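Universal stress protein (Archaeoglobus fulgidus, PDB 3LOQ) is of unknown function but binds adenosine monophosphate and, as a tandem member of the universal stress protein A family, probably acts as a nucleotide-binding stress protein. Local coordinates at residues A[243-257]-A[273-287]. Residues are numbered along the deposited sequence; the frame is centred on the assembly and turned at random.
Sequences ILAKREEINATTIFM and TSESVIRRSPVPVFV. With ACT (acetate ion), chain K.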
# COMPACT_ATOMS: atom_id res chain seq x y z
N ILE A 243 -8.39 -15.04 1.74
CA ILE A 243 -7.44 -14.11 2.33
C ILE A 243 -8.05 -13.26 3.43
O ILE A 243 -7.47 -13.14 4.51
CB ILE A 243 -6.83 -13.21 1.25
CG1 ILE A 243 -5.90 -14.05 0.37
CG2 ILE A 243 -6.10 -12.00 1.90
CD1 ILE A 243 -5.53 -13.37 -0.96
N LEU A 244 -9.22 -12.67 3.17
CA LEU A 244 -9.90 -11.83 4.17
C LEU A 244 -10.40 -12.67 5.36
O LEU A 244 -10.37 -12.22 6.51
CB LEU A 244 -11.06 -11.07 3.54
CG LEU A 244 -10.65 -9.92 2.63
CD1 LEU A 244 -11.81 -9.47 1.79
CD2 LEU A 244 -10.09 -8.77 3.44
N ALA A 245 -10.86 -13.88 5.06
CA ALA A 245 -11.31 -14.79 6.10
C ALA A 245 -10.15 -15.15 7.01
O ALA A 245 -10.32 -15.24 8.22
CB ALA A 245 -11.90 -16.03 5.48
N LYS A 246 -8.97 -15.34 6.43
CA LYS A 246 -7.80 -15.69 7.23
C LYS A 246 -7.41 -14.51 8.09
O LYS A 246 -7.13 -14.67 9.27
CB LYS A 246 -6.60 -16.04 6.35
CG LYS A 246 -6.11 -17.47 6.48
CD LYS A 246 -5.95 -17.94 7.91
CE LYS A 246 -6.11 -19.46 7.92
NZ LYS A 246 -6.73 -19.99 9.18
N ARG A 247 -7.38 -13.32 7.49
CA ARG A 247 -7.01 -12.12 8.22
C ARG A 247 -7.85 -11.98 9.49
O ARG A 247 -7.34 -11.62 10.55
CB ARG A 247 -7.21 -10.86 7.36
CG ARG A 247 -6.57 -9.63 8.00
CD ARG A 247 -7.50 -8.46 8.18
NE ARG A 247 -8.70 -8.76 8.97
CZ ARG A 247 -8.78 -8.64 10.29
NH1 ARG A 247 -7.73 -8.24 10.99
NH2 ARG A 247 -9.91 -8.91 10.92
N GLU A 248 -9.13 -12.28 9.37
CA GLU A 248 -10.05 -12.22 10.51
C GLU A 248 -9.71 -13.32 11.51
O GLU A 248 -9.67 -13.11 12.72
CB GLU A 248 -11.48 -12.39 10.01
CG GLU A 248 -12.49 -12.78 11.08
CD GLU A 248 -12.86 -11.63 11.99
OE1 GLU A 248 -12.00 -11.17 12.77
OE2 GLU A 248 -14.04 -11.19 11.94
N GLU A 249 -9.44 -14.49 10.98
CA GLU A 249 -9.29 -15.68 11.80
C GLU A 249 -8.08 -15.59 12.73
O GLU A 249 -8.13 -16.08 13.85
CB GLU A 249 -9.19 -16.89 10.89
CG GLU A 249 -9.42 -18.21 11.56
CD GLU A 249 -9.31 -19.33 10.56
OE1 GLU A 249 -9.50 -19.06 9.35
OE2 GLU A 249 -9.03 -20.48 10.99
N ILE A 250 -7.01 -14.94 12.28
CA ILE A 250 -5.79 -14.81 13.07
C ILE A 250 -5.57 -13.36 13.49
O ILE A 250 -4.53 -13.01 14.05
CB ILE A 250 -4.57 -15.20 12.25
CG1 ILE A 250 -4.49 -14.31 11.00
CG2 ILE A 250 -4.61 -16.66 11.84
CD1 ILE A 250 -3.49 -14.80 10.00
N ASN A 251 -6.54 -12.50 13.21
CA ASN A 251 -6.39 -11.06 13.46
C ASN A 251 -5.10 -10.41 12.94
O ASN A 251 -4.44 -9.68 13.67
CB ASN A 251 -6.60 -10.76 14.94
CG ASN A 251 -8.05 -10.68 15.29
OD1 ASN A 251 -8.74 -9.72 14.92
ND2 ASN A 251 -8.56 -11.71 15.97
N ALA A 252 -4.77 -10.66 11.68
CA ALA A 252 -3.61 -10.03 11.08
C ALA A 252 -3.75 -8.51 11.19
O ALA A 252 -4.84 -7.97 11.07
CB ALA A 252 -3.49 -10.46 9.61
N THR A 253 -2.63 -7.82 11.40
CA THR A 253 -2.64 -6.35 11.48
C THR A 253 -2.36 -5.66 10.12
O THR A 253 -2.59 -4.46 9.96
CB THR A 253 -1.60 -5.89 12.51
OG1 THR A 253 -0.33 -6.48 12.20
CG2 THR A 253 -2.00 -6.35 13.90
N THR A 254 -1.86 -6.41 9.15
CA THR A 254 -1.69 -5.87 7.81
C THR A 254 -1.61 -7.04 6.84
O THR A 254 -1.31 -8.16 7.25
CB THR A 254 -0.45 -4.96 7.72
OG1 THR A 254 -0.40 -4.29 6.45
CG2 THR A 254 0.81 -5.77 7.90
N ILE A 255 -1.94 -6.79 5.58
CA ILE A 255 -1.83 -7.83 4.56
C ILE A 255 -0.80 -7.41 3.53
O ILE A 255 -0.86 -6.28 3.03
CB ILE A 255 -3.16 -8.04 3.84
CG1 ILE A 255 -4.20 -8.61 4.80
CG2 ILE A 255 -2.98 -8.99 2.67
CD1 ILE A 255 -5.64 -8.46 4.29
N PHE A 256 0.16 -8.28 3.23
CA PHE A 256 1.15 -8.00 2.19
C PHE A 256 0.80 -8.89 1.01
O PHE A 256 0.42 -10.06 1.20
CB PHE A 256 2.57 -8.33 2.64
CG PHE A 256 3.20 -7.29 3.53
CD1 PHE A 256 2.43 -6.36 4.20
CD2 PHE A 256 4.58 -7.27 3.71
CE1 PHE A 256 3.03 -5.40 5.04
CE2 PHE A 256 5.18 -6.33 4.54
CZ PHE A 256 4.40 -5.39 5.21
N MSE A 257 0.94 -8.37 -0.20
CA MSE A 257 0.69 -9.19 -1.39
C MSE A 257 1.47 -8.66 -2.59
O MSE A 257 2.06 -7.58 -2.54
CB MSE A 257 -0.81 -9.26 -1.69
CG MSE A 257 -1.46 -7.92 -2.00
SE MSE A 257 -3.43 -7.96 -1.85
CE MSE A 257 -3.81 -9.59 -2.85
N THR A 273 -7.66 -9.84 -7.58
CA THR A 273 -7.72 -10.26 -6.20
C THR A 273 -7.41 -9.08 -5.28
O THR A 273 -7.99 -8.95 -4.21
CB THR A 273 -6.71 -11.40 -5.97
OG1 THR A 273 -7.15 -12.54 -6.70
CG2 THR A 273 -6.58 -11.76 -4.51
N SER A 274 -6.49 -8.23 -5.72
CA SER A 274 -6.06 -7.10 -4.92
C SER A 274 -7.15 -6.04 -4.75
O SER A 274 -7.27 -5.44 -3.69
CB SER A 274 -4.82 -6.46 -5.56
OG SER A 274 -5.17 -5.84 -6.79
N GLU A 275 -7.95 -5.78 -5.79
CA GLU A 275 -8.98 -4.76 -5.64
C GLU A 275 -9.98 -5.18 -4.56
O GLU A 275 -10.33 -4.38 -3.69
CB GLU A 275 -9.69 -4.45 -6.97
CG GLU A 275 -10.62 -3.20 -6.87
CD GLU A 275 -11.94 -3.49 -6.15
OE1 GLU A 275 -12.35 -4.68 -6.12
OE2 GLU A 275 -12.57 -2.54 -5.63
N SER A 276 -10.43 -6.44 -4.62
CA SER A 276 -11.34 -6.94 -3.61
C SER A 276 -10.73 -6.97 -2.20
O SER A 276 -11.37 -6.54 -1.23
CB SER A 276 -11.84 -8.33 -3.99
OG SER A 276 -12.54 -8.28 -5.20
N VAL A 277 -9.52 -7.49 -2.08
CA VAL A 277 -8.88 -7.55 -0.78
C VAL A 277 -8.73 -6.15 -0.21
O VAL A 277 -9.13 -5.89 0.93
CB VAL A 277 -7.50 -8.25 -0.85
CG1 VAL A 277 -6.66 -7.99 0.43
CG2 VAL A 277 -7.69 -9.74 -1.08
N ILE A 278 -8.16 -5.26 -1.00
CA ILE A 278 -7.92 -3.90 -0.56
C ILE A 278 -9.22 -3.21 -0.16
O ILE A 278 -9.27 -2.49 0.84
CB ILE A 278 -7.22 -3.09 -1.67
CG1 ILE A 278 -5.80 -3.62 -1.90
CG2 ILE A 278 -7.21 -1.59 -1.32
CD1 ILE A 278 -5.13 -3.05 -3.11
N ARG A 279 -10.29 -3.44 -0.90
CA ARG A 279 -11.53 -2.71 -0.67
C ARG A 279 -12.22 -3.14 0.62
O ARG A 279 -12.74 -2.29 1.33
CB ARG A 279 -12.48 -2.91 -1.84
CG ARG A 279 -13.73 -2.03 -1.78
CD ARG A 279 -14.56 -2.23 -3.06
NE ARG A 279 -15.51 -3.30 -2.86
CZ ARG A 279 -15.48 -4.49 -3.45
NH1 ARG A 279 -14.54 -4.79 -4.33
NH2 ARG A 279 -16.41 -5.37 -3.15
N ARG A 280 -12.19 -4.43 0.93
CA ARG A 280 -12.94 -4.97 2.06
C ARG A 280 -12.07 -5.17 3.29
O ARG A 280 -12.56 -5.55 4.36
CB ARG A 280 -13.63 -6.28 1.67
CG ARG A 280 -14.20 -6.26 0.25
CD ARG A 280 -15.47 -7.08 0.08
NE ARG A 280 -15.27 -8.51 0.26
CZ ARG A 280 -15.91 -9.24 1.17
NH1 ARG A 280 -16.79 -8.65 1.98
NH2 ARG A 280 -15.67 -10.55 1.28
N SER A 281 -10.77 -4.91 3.15
CA SER A 281 -9.87 -5.10 4.28
C SER A 281 -10.03 -3.98 5.30
O SER A 281 -10.07 -2.81 4.95
CB SER A 281 -8.40 -5.18 3.83
OG SER A 281 -7.54 -5.05 4.95
N PRO A 282 -10.11 -4.37 6.58
CA PRO A 282 -10.19 -3.46 7.73
C PRO A 282 -8.79 -3.00 8.17
O PRO A 282 -8.69 -2.18 9.09
CB PRO A 282 -10.82 -4.33 8.83
CG PRO A 282 -10.79 -5.76 8.30
CD PRO A 282 -10.05 -5.77 7.00
N VAL A 283 -7.74 -3.53 7.54
CA VAL A 283 -6.36 -3.15 7.88
C VAL A 283 -5.58 -2.72 6.64
O VAL A 283 -6.02 -2.93 5.51
CB VAL A 283 -5.58 -4.28 8.64
CG1 VAL A 283 -6.32 -4.68 9.92
CG2 VAL A 283 -5.32 -5.51 7.72
N PRO A 284 -4.42 -2.10 6.84
CA PRO A 284 -3.75 -1.59 5.64
C PRO A 284 -3.19 -2.72 4.77
O PRO A 284 -2.75 -3.74 5.28
CB PRO A 284 -2.63 -0.70 6.22
CG PRO A 284 -3.16 -0.30 7.63
CD PRO A 284 -3.88 -1.53 8.10
N VAL A 285 -3.24 -2.52 3.45
CA VAL A 285 -2.72 -3.51 2.51
C VAL A 285 -1.51 -2.99 1.74
O VAL A 285 -1.58 -1.94 1.09
CB VAL A 285 -3.83 -3.99 1.56
CG1 VAL A 285 -3.30 -5.07 0.61
CG2 VAL A 285 -5.00 -4.53 2.39
N PHE A 286 -0.41 -3.72 1.84
CA PHE A 286 0.84 -3.40 1.15
C PHE A 286 0.93 -4.27 -0.11
O PHE A 286 0.82 -5.50 -0.04
CB PHE A 286 2.00 -3.70 2.10
CG PHE A 286 3.38 -3.46 1.54
CD1 PHE A 286 3.95 -2.19 1.55
CD2 PHE A 286 4.15 -4.52 1.08
CE1 PHE A 286 5.24 -1.97 1.08
CE2 PHE A 286 5.45 -4.32 0.61
CZ PHE A 286 5.99 -3.04 0.61
N VAL A 287 1.12 -3.63 -1.26
CA VAL A 287 1.16 -4.34 -2.53
C VAL A 287 2.47 -4.14 -3.27
O VAL A 287 2.80 -3.03 -3.68
CB VAL A 287 0.05 -3.88 -3.47
CG1 VAL A 287 0.16 -4.63 -4.80
CG2 VAL A 287 -1.31 -4.09 -2.83
C ACT K . -3.80 -9.10 -7.72
O ACT K . -4.85 -9.69 -8.08
OXT ACT K . -3.59 -7.97 -8.25
CH3 ACT K . -2.86 -9.74 -6.71
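Ile255, Phe256 and Met257 pair in parallel with Val285, Phe286 and Val287, and helices 239-249 and 273-280 cover one face of these strands, as in the alpha/beta fold of universal stress proteins. The axes of segments 243-249 and 273-280 approach to 10.7 Å, with N-to-C directions 34° apart, and each helix precedes its own strand.

The backbone evidence for parallel pairing is the bonding pattern: Ile255 N reaches Pro284 O while Ile255 O accepts from Phe286 N, two different residues of the other segment, and Met257 N continues to Phe286 O. Pro284 O is gripped twice, because Thr254 OG1 also donates to it at 2.7 Å from above the carbonyl plane. The first torsion of Thr254 (chi1 -172°) carries OG1 opposite the backbone N, toward Pro284.

Between the helices and the strands, apolar contacts converge on Val277. Its CG1 meets Ile255 CD1 and SE of Met257, a selenomethionine, while its CG2 meets Ile243 CG2 at 4.1 Å. Met257 SE also lies 3.8 Å from Val285 CG1. Leu244 straddles the end of helix 273-280, with CD1 on Arg280 CB and CD2 on Ser281 CA.

Arg247 lays one guanidinium face over Pro282 CG, 3.7 Å from NE, and NH1 donates nearly in the guanidinium plane to Ala252 O at 2.9 Å. Shortening the side chain to alanine would remove the guanidinium, which is likely to leave Ala252 O without this donor and Pro282 without its flat cover.

On the other face, where Tyr158 touches both phenylalanines, the rings of Phe256 and Phe286 incline at 39°. Phe286 CD2 sits over the centre of the Phe256 ring, 3.7 Å above its plane.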